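Local coordinates for halogenase (Chondromyces crocatus, PDB 3E1T), which is an FAD-dependent halogenase that probably introduces the chlorine found in the myxobacterial natural product chondrochloren, at residues F25-M28 and R32-L35; I75-T80 and H97-Y102; G218-I223 and A250-Y255; N331-G336 and R342-F347. All coordinates share one frame; numbering follows the deposited sequence.

In the fold
The four contacts fall into two pairs. Contacts 1 and 4 lie on the same side of the chain's centre, their centres 15 Å apart, and they touch directly: N331 ND2 donates to F25 O over 2.9 Å, tying helix 315-333 to helix 17-27. Contacts 2 and 3 both reach the large mixed sheet, with centres 26 Å apart and nearest atoms about 7 Å apart. Contact 3 alone of the four includes a residue of the FAD pocket: W221 on its strand touches the cofactor, while the side chain of L252 stays about 11 Å from it. The side chain of V33 in contact 1 is about 13 Å from the FAD. Contacts 3 and 4 are 44 Å apart between centres.

Contact 1: residues F25-M28 and R32-L35; sequences FVAM and RVLL
The last residues of a helix and the first of a strand come close at A27 and V33, whose CA atoms are 6.3 Å apart, with no hydrogen bond between the two segments. One methyl carries the contact. V33 CG1 lies against the backbone of the helix, 3.8 Å from A27 N, and against the methyl beside it, 3.9 Å from A27 CB. V26 completes the patch with its own CG1, held anti to its backbone N (chi1 175°), which approaches V33 CG1 at 4.2 Å; the two valines cross obliquely. The chi1 of V33, 8°, is nearly eclipsed, an unusual setting that goes with CG1 being turned to the helix. The packing joins helix to strand within the beta-alpha-beta unit of a Rossmann-type dinucleotide-binding fold: strand 10-13 leads into helix 17-27, and the chain returns as strand 33-36 in the same parallel sheet. V26 and V33 both rest on L10 of the first strand, and V33 also reaches A23 one turn back in the helix. In the tight connection, V26 O accepts a hydrogen bond from H31 ND1, while R32 turns its guanidinium to the carboxylate of D9.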
loop_
_atom_site.group_PDB
_atom_site.type_symbol
_atom_site.label_atom_id
_atom_site.label_comp_id
_atom_site.label_asym_id
_atom_site.label_seq_id
_atom_site.Cartn_x
_atom_site.Cartn_y
_atom_site.Cartn_z
ATOM N N PHE A 25 13.869 9.998 -9.129
ATOM C CA PHE A 25 14.856 10.384 -8.104
ATOM C C PHE A 25 16.314 10.077 -8.468
ATOM O O PHE A 25 17.237 10.729 -7.974
ATOM C CB PHE A 25 14.543 9.703 -6.756
ATOM C CG PHE A 25 13.455 10.371 -5.951
ATOM C CD1 PHE A 25 13.221 11.739 -6.049
ATOM C CD2 PHE A 25 12.689 9.627 -5.067
ATOM C CE1 PHE A 25 12.221 12.351 -5.287
ATOM C CE2 PHE A 25 11.689 10.228 -4.305
ATOM C CZ PHE A 25 11.456 11.594 -4.413
ATOM N N VAL A 26 16.531 9.045 -9.273
ATOM C CA VAL A 26 17.885 8.707 -9.686
ATOM C C VAL A 26 18.286 9.573 -10.896
ATOM O O VAL A 26 19.404 10.075 -10.951
ATOM C CB VAL A 26 18.064 7.186 -9.974
ATOM C CG1 VAL A 26 19.470 6.893 -10.520
ATOM C CG2 VAL A 26 17.808 6.354 -8.710
ATOM N N ALA A 27 17.363 9.752 -11.840
ATOM C CA ALA A 27 17.591 10.610 -13.004
ATOM C C ALA A 27 17.846 12.062 -12.601
ATOM O O ALA A 27 18.681 12.740 -13.211
ATOM C CB ALA A 27 16.428 10.521 -13.964
ATOM N N MET A 28 17.133 12.527 -11.574
ATOM C CA MET A 28 17.338 13.851 -10.978
ATOM C C MET A 28 18.772 14.081 -10.490
ATOM O O MET A 28 19.198 15.225 -10.321
ATOM C CB MET A 28 16.365 14.078 -9.812
ATOM C CG MET A 28 14.953 14.458 -10.223
ATOM S SD MET A 28 13.784 14.590 -8.843
ATOM C CE MET A 28 14.705 15.627 -7.704
ATOM N N ARG A 32 21.671 7.525 -15.927
ATOM C CA ARG A 32 20.932 6.932 -17.044
ATOM C C ARG A 32 19.937 5.896 -16.517
ATOM O O ARG A 32 20.335 4.847 -16.016
ATOM C CB ARG A 32 21.885 6.258 -18.055
ATOM C CG ARG A 32 23.146 7.066 -18.392
ATOM C CD ARG A 32 24.061 6.370 -19.414
ATOM N NE ARG A 32 24.611 5.062 -19.010
ATOM C CZ ARG A 32 25.512 4.850 -18.047
ATOM N NH1 ARG A 32 25.982 5.851 -17.306
ATOM N NH2 ARG A 32 25.937 3.614 -17.802
ATOM N N VAL A 33 18.647 6.193 -16.619
ATOM C CA VAL A 33 17.643 5.207 -16.219
ATOM C C VAL A 33 16.621 4.909 -17.310
ATOM O O VAL A 33 16.144 5.809 -18.002
ATOM C CB VAL A 33 17.014 5.459 -14.774
ATOM C CG1 VAL A 33 17.437 6.791 -14.171
ATOM C CG2 VAL A 33 15.479 5.250 -14.748
ATOM N N LEU A 34 16.347 3.616 -17.463
ATOM C CA LEU A 34 15.293 3.092 -18.309
ATOM C C LEU A 34 14.172 2.605 -17.388
ATOM O O LEU A 34 14.434 2.009 -16.343
ATOM C CB LEU A 34 15.825 1.890 -19.092
ATOM C CG LEU A 34 15.278 1.385 -20.433
ATOM C CD1 LEU A 34 15.304 -0.134 -20.444
ATOM C CD2 LEU A 34 13.901 1.899 -20.819
ATOM N N LEU A 35 12.933 2.850 -17.789
ATOM C CA LEU A 35 11.784 2.339 -17.074
ATOM C C LEU A 35 10.868 1.685 -18.088
ATOM O O LEU A 35 10.441 2.326 -19.052
ATOM C CB LEU A 35 11.104 3.476 -16.290
ATOM C CG LEU A 35 9.657 3.576 -15.775
ATOM C CD1 LEU A 35 8.713 2.442 -16.123
ATOM C CD2 LEU A 35 9.661 3.874 -14.280
#

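Contact 2: residues I75-T80 and H97-Y102; sequences IKRGGT and HPDDPY
R77 and P98 bury most of the surface here, with D99 at the margin. The guanidinium of R77 is laid against the loop at P98 so that two different parts of the proline meet it. P98 CB sits over one face of the group, 3.5 Å from R77 NH1, while the carbonyl oxygen P98 O comes to its edge, in plane. R77 NH1 and P98 O are modelled only 2.5 Å apart, yet the angle is poor for a hydrogen bond, and so short an approach is doubtful in detail. The chain of R77 bends at chi2 (-86°), then runs extended through chi3, and this carries NH1 across from a backbone that is 7.5 Å away between the CA atoms of R77 and P98. R77 occupies the irregular point that breaks strand 75-82, whereas P98 and D99 belong to the loop joining strands 90-93 and 105-106, both antiparallel neighbours of that strand; the arginine thus bridges the broken strand to the connection between its own partners. D99 OD2 also lies near the guanidinium plane but off to the NH2 side, 4.2 Å from R77 NH1, beyond a salt bridge but close enough for the opposite charges probably to favour each other in this surface setting. A leucine in place of R77 would probably leave P98 CB without the flat group that packs on it and D99 without the nearby positive charge. Within the loop, D100 OD2 accepts a weak hydrogen bond from H97 N at 3.3 Å, and H97 O is bonded to T95 OG1.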
loop_
_atom_site.group_PDB
_atom_site.type_symbol
_atom_site.label_atom_id
_atom_site.label_comp_id
_atom_site.label_asym_id
_atom_site.label_seq_id
_atom_site.Cartn_x
_atom_site.Cartn_y
_atom_site.Cartn_z
ATOM N N ILE A 75 -9.890 16.858 -1.641
ATOM C CA ILE A 75 -8.917 17.096 -0.575
ATOM C C ILE A 75 -9.288 16.284 0.653
ATOM O O ILE A 75 -10.371 16.454 1.215
ATOM C CB ILE A 75 -8.824 18.605 -0.195
ATOM C CG1 ILE A 75 -8.278 19.428 -1.368
ATOM C CG2 ILE A 75 -7.973 18.827 1.071
ATOM C CD1 ILE A 75 -9.350 19.846 -2.376
ATOM N N LYS A 76 -8.374 15.408 1.064
ATOM C CA LYS A 76 -8.608 14.494 2.179
ATOM C C LYS A 76 -7.953 15.019 3.457
ATOM O O LYS A 76 -6.725 15.077 3.564
ATOM C CB LYS A 76 -8.082 13.102 1.809
ATOM C CG LYS A 76 -8.138 12.061 2.909
ATOM C CD LYS A 76 -7.226 10.892 2.544
ATOM C CE LYS A 76 -7.342 9.789 3.564
ATOM N NZ LYS A 76 -6.505 8.617 3.185
ATOM N N ARG A 77 -8.781 15.392 4.429
ATOM C CA ARG A 77 -8.301 15.967 5.688
ATOM C C ARG A 77 -8.104 14.918 6.772
ATOM O O ARG A 77 -7.487 15.179 7.809
ATOM C CB ARG A 77 -9.278 17.037 6.187
ATOM C CG ARG A 77 -9.459 18.218 5.248
ATOM C CD ARG A 77 -8.409 19.297 5.469
ATOM N NE ARG A 77 -8.660 20.451 4.604
ATOM C CZ ARG A 77 -7.813 21.464 4.431
ATOM N NH1 ARG A 77 -6.642 21.480 5.065
ATOM N NH2 ARG A 77 -8.137 22.462 3.614
ATOM N N GLY A 78 -8.640 13.733 6.530
ATOM C CA GLY A 78 -8.592 12.640 7.495
ATOM C C GLY A 78 -9.621 11.620 7.078
ATOM O O GLY A 78 -9.926 11.480 5.887
ATOM N N GLY A 79 -10.183 10.919 8.053
ATOM C CA GLY A 79 -11.189 9.913 7.748
ATOM C C GLY A 79 -12.234 9.702 8.822
ATOM O O GLY A 79 -12.062 10.093 9.982
ATOM N N THR A 80 -13.322 9.070 8.413
ATOM C CA THR A 80 -14.397 8.704 9.309
ATOM C C THR A 80 -14.492 7.178 9.387
ATOM O O THR A 80 -14.365 6.488 8.372
ATOM C CB THR A 80 -15.707 9.306 8.824
ATOM O OG1 THR A 80 -15.517 10.711 8.601
ATOM C CG2 THR A 80 -16.814 9.101 9.844
ATOM N N HIS A 97 -4.956 21.880 12.895
ATOM C CA HIS A 97 -5.405 22.981 12.036
ATOM C C HIS A 97 -5.401 22.540 10.571
ATOM O O HIS A 97 -4.639 21.642 10.200
ATOM C CB HIS A 97 -4.522 24.219 12.228
ATOM C CG HIS A 97 -4.551 24.770 13.618
ATOM N ND1 HIS A 97 -5.404 25.783 14.001
ATOM C CD2 HIS A 97 -3.833 24.446 14.721
ATOM C CE1 HIS A 97 -5.210 26.061 15.278
ATOM N NE2 HIS A 97 -4.261 25.264 15.739
ATOM N N PRO A 98 -6.251 23.164 9.732
ATOM C CA PRO A 98 -6.360 22.687 8.346
ATOM C C PRO A 98 -5.082 22.852 7.514
ATOM O O PRO A 98 -4.757 21.975 6.706
ATOM C CB PRO A 98 -7.495 23.545 7.765
ATOM C CG PRO A 98 -7.516 24.780 8.612
ATOM C CD PRO A 98 -7.145 24.310 9.992
ATOM N N ASP A 99 -4.354 23.947 7.729
ATOM C CA ASP A 99 -3.295 24.347 6.798
ATOM C C ASP A 99 -1.856 24.282 7.321
ATOM O O ASP A 99 -0.924 24.690 6.618
ATOM C CB ASP A 99 -3.609 25.722 6.185
ATOM C CG ASP A 99 -4.644 25.644 5.060
ATOM O OD1 ASP A 99 -5.695 26.319 5.164
ATOM O OD2 ASP A 99 -4.410 24.906 4.072
ATOM N N ASP A 100 -1.661 23.763 8.532
ATOM C CA ASP A 100 -0.299 23.562 9.036
ATOM C C ASP A 100 0.361 22.319 8.392
ATOM O O ASP A 100 -0.341 21.505 7.788
ATOM C CB ASP A 100 -0.242 23.569 10.579
ATOM C CG ASP A 100 -0.992 22.422 11.207
ATOM O OD1 ASP A 100 -0.351 21.600 11.899
ATOM O OD2 ASP A 100 -2.221 22.347 11.024
ATOM N N PRO A 101 1.703 22.183 8.503
ATOM C CA PRO A 101 2.457 21.231 7.662
ATOM C C PRO A 101 1.905 19.805 7.649
ATOM O O PRO A 101 1.508 19.279 8.694
ATOM C CB PRO A 101 3.859 21.242 8.281
ATOM C CG PRO A 101 3.968 22.561 8.950
ATOM C CD PRO A 101 2.591 22.902 9.440
ATOM N N TYR A 102 1.895 19.206 6.457
ATOM C CA TYR A 102 1.368 17.849 6.217
ATOM C C TYR A 102 -0.101 17.721 6.622
ATOM O O TYR A 102 -0.522 16.693 7.166
ATOM C CB TYR A 102 2.234 16.786 6.919
ATOM C CG TYR A 102 3.696 16.835 6.530
ATOM C CD1 TYR A 102 4.171 16.126 5.418
ATOM C CD2 TYR A 102 4.612 17.592 7.273
ATOM C CE1 TYR A 102 5.518 16.177 5.057
ATOM C CE2 TYR A 102 5.961 17.646 6.917
ATOM C CZ TYR A 102 6.403 16.936 5.809
ATOM O OH TYR A 102 7.732 16.986 5.460
#

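Contact 3: residues G218-I223 and A250-Y255; sequences GWFWYI and AALLRY
Two torsions set the meeting of F220 with the helix residues L252 and Y255. The chi1 of F220, -92°, swings its ring out from strand 218-224 toward the helix, and Y255 has CG anti to its carbonyl carbon (chi1 -78°), taking its ring away and presenting CB instead; L252 brings CD1 forward. The far end of the phenylalanine does the touching. F220 CE1 meets L252 CD1 at 3.8 Å, an oblique approach, and F220 CZ meets Y255 CB at 3.7 Å. At the ring edge, near its plane, F220 CE2 lies 3.4 Å from Y255 O, so the rim of the phenyl faces helix backbone as well as side chains. The side chains of F220 and Y255 cross at about a right angle. Were F220 an alanine, a gap would probably open between strand and helix, and L252 CD1 and Y255 CB would lose their shared partner. Around this apolar contact, F220 also packs on F215, on A234 of strand 229-237 and on I262 of helix 260-266. The next residue, W221, touches the FAD, placing helix 248-257 behind a strand that contributes to the cofactor pocket.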
loop_
_atom_site.group_PDB
_atom_site.type_symbol
_atom_site.label_atom_id
_atom_site.label_comp_id
_atom_site.label_asym_id
_atom_site.label_seq_id
_atom_site.Cartn_x
_atom_site.Cartn_y
_atom_site.Cartn_z
ATOM N N GLY A 218 -17.307 -8.124 7.372
ATOM C CA GLY A 218 -16.079 -7.410 7.010
ATOM C C GLY A 218 -16.242 -5.922 7.108
ATOM O O GLY A 218 -16.864 -5.427 8.046
ATOM N N TRP A 219 -15.686 -5.197 6.144
ATOM C CA TRP A 219 -15.788 -3.745 6.154
ATOM C C TRP A 219 -15.763 -3.151 4.756
ATOM O O TRP A 219 -15.291 -3.783 3.814
ATOM C CB TRP A 219 -14.710 -3.099 7.054
ATOM C CG TRP A 219 -13.283 -3.323 6.606
ATOM C CD1 TRP A 219 -12.508 -4.416 6.864
ATOM C CD2 TRP A 219 -12.460 -2.418 5.853
ATOM N NE1 TRP A 219 -11.257 -4.255 6.307
ATOM C CE2 TRP A 219 -11.203 -3.042 5.677
ATOM C CE3 TRP A 219 -12.671 -1.155 5.291
ATOM C CZ2 TRP A 219 -10.160 -2.445 4.960
ATOM C CZ3 TRP A 219 -11.631 -0.552 4.586
ATOM C CH2 TRP A 219 -10.388 -1.200 4.427
ATOM N N PHE A 220 -16.292 -1.936 4.639
ATOM C CA PHE A 220 -16.360 -1.213 3.375
ATOM C C PHE A 220 -15.425 -0.016 3.389
ATOM O O PHE A 220 -15.241 0.624 4.430
ATOM C CB PHE A 220 -17.782 -0.688 3.151
ATOM C CG PHE A 220 -18.663 -1.601 2.369
ATOM C CD1 PHE A 220 -18.637 -1.585 0.977
ATOM C CD2 PHE A 220 -19.553 -2.446 3.020
ATOM C CE1 PHE A 220 -19.467 -2.427 0.237
ATOM C CE2 PHE A 220 -20.390 -3.295 2.305
ATOM C CZ PHE A 220 -20.359 -3.284 0.906
ATOM N N TRP A 221 -14.833 0.292 2.242
ATOM C CA TRP A 221 -14.311 1.637 2.014
ATOM C C TRP A 221 -15.238 2.398 1.078
ATOM O O TRP A 221 -15.969 1.792 0.282
ATOM C CB TRP A 221 -12.867 1.634 1.492
ATOM C CG TRP A 221 -12.698 1.310 0.020
ATOM C CD1 TRP A 221 -12.934 2.142 -1.039
ATOM C CD2 TRP A 221 -12.203 0.080 -0.542
ATOM N NE1 TRP A 221 -12.651 1.501 -2.229
ATOM C CE2 TRP A 221 -12.188 0.240 -1.951
ATOM C CE3 TRP A 221 -11.792 -1.146 0.006
ATOM C CZ2 TRP A 221 -11.768 -0.775 -2.816
ATOM C CZ3 TRP A 221 -11.360 -2.154 -0.855
ATOM C CH2 TRP A 221 -11.362 -1.964 -2.259
ATOM N N TYR A 222 -15.196 3.725 1.178
ATOM C CA TYR A 222 -16.089 4.630 0.438
ATOM C C TYR A 222 -15.274 5.887 0.186
ATOM O O TYR A 222 -15.119 6.720 1.072
ATOM C CB TYR A 222 -17.331 4.964 1.273
ATOM C CG TYR A 222 -18.420 5.760 0.551
ATOM C CD1 TYR A 222 -19.459 5.106 -0.107
ATOM C CD2 TYR A 222 -18.429 7.160 0.559
ATOM C CE1 TYR A 222 -20.473 5.817 -0.757
ATOM C CE2 TYR A 222 -19.462 7.896 -0.095
ATOM C CZ TYR A 222 -20.469 7.211 -0.749
ATOM O OH TYR A 222 -21.496 7.884 -1.397
ATOM N N ILE A 223 -14.707 5.985 -1.009
ATOM C CA ILE A 223 -13.750 7.037 -1.338
ATOM C C ILE A 223 -14.344 7.916 -2.424
ATOM O O ILE A 223 -14.638 7.421 -3.519
ATOM C CB ILE A 223 -12.416 6.458 -1.847
ATOM C CG1 ILE A 223 -11.790 5.524 -0.800
ATOM C CG2 ILE A 223 -11.457 7.583 -2.249
ATOM C CD1 ILE A 223 -10.624 4.664 -1.326
ATOM N N ALA A 250 -23.932 -9.211 -7.777
ATOM C CA ALA A 250 -24.958 -9.597 -6.805
ATOM C C ALA A 250 -24.385 -9.730 -5.392
ATOM O O ALA A 250 -25.062 -9.417 -4.415
ATOM C CB ALA A 250 -25.643 -10.886 -7.234
ATOM N N ALA A 251 -23.139 -10.194 -5.300
ATOM C CA ALA A 251 -22.429 -10.310 -4.027
ATOM C C ALA A 251 -22.181 -8.951 -3.386
ATOM O O ALA A 251 -22.423 -8.774 -2.196
ATOM C CB ALA A 251 -21.109 -11.047 -4.219
ATOM N N LEU A 252 -21.698 -7.994 -4.175
ATOM C CA LEU A 252 -21.393 -6.670 -3.645
ATOM C C LEU A 252 -22.675 -5.924 -3.277
ATOM O O LEU A 252 -22.752 -5.319 -2.213
ATOM C CB LEU A 252 -20.540 -5.858 -4.621
ATOM C CG LEU A 252 -20.051 -4.462 -4.219
ATOM C CD1 LEU A 252 -19.126 -4.492 -2.994
ATOM C CD2 LEU A 252 -19.358 -3.802 -5.410
ATOM N N LEU A 253 -23.675 -5.995 -4.157
ATOM C CA LEU A 253 -24.962 -5.335 -3.928
ATOM C C LEU A 253 -25.596 -5.815 -2.628
ATOM O O LEU A 253 -26.059 -5.001 -1.829
ATOM C CB LEU A 253 -25.905 -5.543 -5.122
ATOM C CG LEU A 253 -26.116 -4.353 -6.078
ATOM C CD1 LEU A 253 -24.996 -3.301 -6.042
ATOM C CD2 LEU A 253 -26.356 -4.829 -7.505
ATOM N N ARG A 254 -25.581 -7.131 -2.416
ATOM C CA ARG A 254 -26.047 -7.716 -1.165
ATOM C C ARG A 254 -25.213 -7.310 0.054
ATOM O O ARG A 254 -25.764 -7.143 1.140
ATOM C CB ARG A 254 -26.150 -9.241 -1.268
ATOM C CG ARG A 254 -26.772 -9.894 -0.043
ATOM C CD ARG A 254 -28.046 -9.145 0.387
ATOM N NE ARG A 254 -28.610 -9.652 1.633
ATOM C CZ ARG A 254 -29.761 -10.314 1.720
ATOM N NH1 ARG A 254 -30.483 -10.559 0.627
ATOM N NH2 ARG A 254 -30.195 -10.728 2.907
ATOM N N TYR A 255 -23.900 -7.156 -0.117
ATOM C CA TYR A 255 -23.051 -6.667 0.969
ATOM C C TYR A 255 -23.377 -5.214 1.300
ATOM O O TYR A 255 -23.392 -4.822 2.470
ATOM C CB TYR A 255 -21.561 -6.797 0.629
ATOM C CG TYR A 255 -20.984 -8.187 0.770
ATOM C CD1 TYR A 255 -21.254 -8.977 1.894
ATOM C CD2 TYR A 255 -20.132 -8.705 -0.211
ATOM C CE1 TYR A 255 -20.708 -10.250 2.028
ATOM C CE2 TYR A 255 -19.587 -9.981 -0.090
ATOM C CZ TYR A 255 -19.873 -10.740 1.029
ATOM O OH TYR A 255 -19.323 -11.989 1.139
#

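Contact 4: residues N331-G336 and R342-F347; sequences NTCLAG and RCFEEF
Two consecutive helices approach at T332 and C343, whose CA atoms are 7.6 Å apart, one segment being the end of helix 315-333 and the other an early turn of helix 340-368. Small side chains allow this closeness. T332 points CG2 at the sulfur of C343, 3.8 Å from SG, while C333 SG rests 4.0 Å from C343 CB. The two sulfurs, C333 SG and C343 SG, stand 4.2 Å apart, far beyond disulfide length, so the cysteines meet simply as packing groups. C333 SG also reaches the ring of F344, 4.4 Å from CE2, by an oblique approach. In T332 the methyl CG2 is anti to the backbone N (chi1 -56° for OG1), which sends the methyl to the cysteine and turns the hydroxyl to R328 O one turn back, with W502 N as a second partner. The connection is a helical hairpin whose first helix ends in a Schellman motif: G336, at positive phi (68°), is its C-prime residue, G336 N bonds C333 O at 3.0 Å, and E337 N turns back to T332 O. The chain can then reverse within a few residues and start helix 340-368. C343 and F344 both pack on A329 of the first helix, F344 also on A299 of strand 298-300, and C333 touches F163 of strand 163-166.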
loop_
_atom_site.group_PDB
_atom_site.type_symbol
_atom_site.label_atom_id
_atom_site.label_comp_id
_atom_site.label_asym_id
_atom_site.label_seq_id
_atom_site.Cartn_x
_atom_site.Cartn_y
_atom_site.Cartn_z
ATOM N N ASN A 331 21.724 6.274 -5.782
ATOM C CA ASN A 331 22.407 7.568 -5.957
ATOM C C ASN A 331 23.702 7.669 -5.154
ATOM O O ASN A 331 24.635 8.363 -5.565
ATOM C CB ASN A 331 21.486 8.744 -5.605
ATOM C CG ASN A 331 20.405 8.978 -6.641
ATOM O OD1 ASN A 331 20.526 8.554 -7.802
ATOM N ND2 ASN A 331 19.337 9.670 -6.235
ATOM N N THR A 332 23.763 6.966 -4.025
ATOM C CA THR A 332 24.947 6.970 -3.165
ATOM C C THR A 332 26.038 6.009 -3.659
ATOM O O THR A 332 27.227 6.278 -3.506
ATOM C CB THR A 332 24.579 6.656 -1.699
ATOM O OG1 THR A 332 23.584 7.583 -1.247
ATOM C CG2 THR A 332 25.790 6.770 -0.793
ATOM N N CYS A 333 25.624 4.894 -4.251
ATOM C CA CYS A 333 26.555 3.906 -4.798
ATOM C C CYS A 333 27.101 4.323 -6.168
ATOM O O CYS A 333 28.266 4.075 -6.478
ATOM C CB CYS A 333 25.888 2.532 -4.878
ATOM S SG CYS A 333 25.595 1.790 -3.253
ATOM N N LEU A 334 26.259 4.957 -6.978
ATOM C CA LEU A 334 26.681 5.465 -8.280
ATOM C C LEU A 334 27.613 6.672 -8.154
ATOM O O LEU A 334 28.183 7.131 -9.149
ATOM C CB LEU A 334 25.475 5.820 -9.143
ATOM C CG LEU A 334 24.621 4.673 -9.680
ATOM C CD1 LEU A 334 23.448 5.247 -10.441
ATOM C CD2 LEU A 334 25.426 3.723 -10.558
ATOM N N ALA A 335 27.756 7.174 -6.929
ATOM C CA ALA A 335 28.677 8.256 -6.613
ATOM C C ALA A 335 29.925 7.724 -5.895
ATOM O O ALA A 335 30.735 8.500 -5.380
ATOM C CB ALA A 335 27.976 9.315 -5.775
ATOM N N GLY A 336 30.067 6.400 -5.862
ATOM C CA GLY A 336 31.257 5.742 -5.316
ATOM C C GLY A 336 31.463 5.874 -3.818
ATOM O O GLY A 336 32.528 5.528 -3.301
ATOM N N ARG A 342 26.050 -1.669 2.685
ATOM C CA ARG A 342 25.618 -0.684 3.682
ATOM C C ARG A 342 24.347 0.042 3.250
ATOM O O ARG A 342 23.431 0.222 4.054
ATOM C CB ARG A 342 26.725 0.326 4.029
ATOM C CG ARG A 342 26.270 1.396 5.020
ATOM C CD ARG A 342 27.415 2.147 5.699
ATOM N NE ARG A 342 26.982 2.702 6.986
ATOM C CZ ARG A 342 27.668 3.576 7.724
ATOM N NH1 ARG A 342 28.856 4.031 7.325
ATOM N NH2 ARG A 342 27.154 4.004 8.874
ATOM N N CYS A 343 24.287 0.430 1.980
ATOM C CA CYS A 343 23.160 1.206 1.470
ATOM C C CYS A 343 21.863 0.397 1.280
ATOM O O CYS A 343 20.771 0.893 1.579
ATOM C CB CYS A 343 23.555 1.941 0.189
ATOM S SG CYS A 343 24.599 3.380 0.532
ATOM N N PHE A 344 21.982 -0.835 0.791
ATOM C CA PHE A 344 20.799 -1.661 0.575
ATOM C C PHE A 344 20.332 -2.358 1.862
ATOM O O PHE A 344 19.148 -2.659 2.013
ATOM C CB PHE A 344 21.006 -2.631 -0.583
ATOM C CG PHE A 344 20.933 -1.972 -1.941
ATOM C CD1 PHE A 344 19.736 -1.942 -2.646
ATOM C CD2 PHE A 344 22.060 -1.368 -2.501
ATOM C CE1 PHE A 344 19.654 -1.335 -3.906
ATOM C CE2 PHE A 344 21.999 -0.752 -3.752
ATOM C CZ PHE A 344 20.790 -0.740 -4.467
ATOM N N GLU A 345 21.253 -2.576 2.798
ATOM C CA GLU A 345 20.884 -3.031 4.134
ATOM C C GLU A 345 20.089 -1.953 4.869
ATOM O O GLU A 345 19.141 -2.263 5.587
ATOM C CB GLU A 345 22.114 -3.420 4.948
ATOM C CG GLU A 345 22.624 -4.818 4.662
ATOM C CD GLU A 345 23.849 -5.170 5.493
ATOM O OE1 GLU A 345 24.633 -4.240 5.839
ATOM O OE2 GLU A 345 24.028 -6.380 5.796
ATOM N N GLU A 346 20.469 -0.693 4.667
ATOM C CA GLU A 346 19.748 0.441 5.242
ATOM C C GLU A 346 18.348 0.587 4.654
ATOM O O GLU A 346 17.385 0.853 5.372
ATOM C CB GLU A 346 20.536 1.738 5.048
ATOM C CG GLU A 346 19.989 2.937 5.842
ATOM C CD GLU A 346 20.138 2.783 7.360
ATOM O OE1 GLU A 346 20.578 1.710 7.845
ATOM O OE2 GLU A 346 19.798 3.742 8.078
ATOM N N PHE A 347 18.257 0.436 3.336
ATOM C CA PHE A 347 16.999 0.409 2.638
ATOM C C PHE A 347 16.016 -0.629 3.235
ATOM O O PHE A 347 14.905 -0.273 3.608
ATOM C CB PHE A 347 17.270 0.113 1.157
ATOM C CG PHE A 347 16.153 -0.613 0.459
ATOM C CD1 PHE A 347 14.867 -0.090 0.432
ATOM C CD2 PHE A 347 16.396 -1.811 -0.187
ATOM C CE1 PHE A 347 13.846 -0.744 -0.231
ATOM C CE2 PHE A 347 15.387 -2.477 -0.842
ATOM C CZ PHE A 347 14.094 -1.934 -0.869
#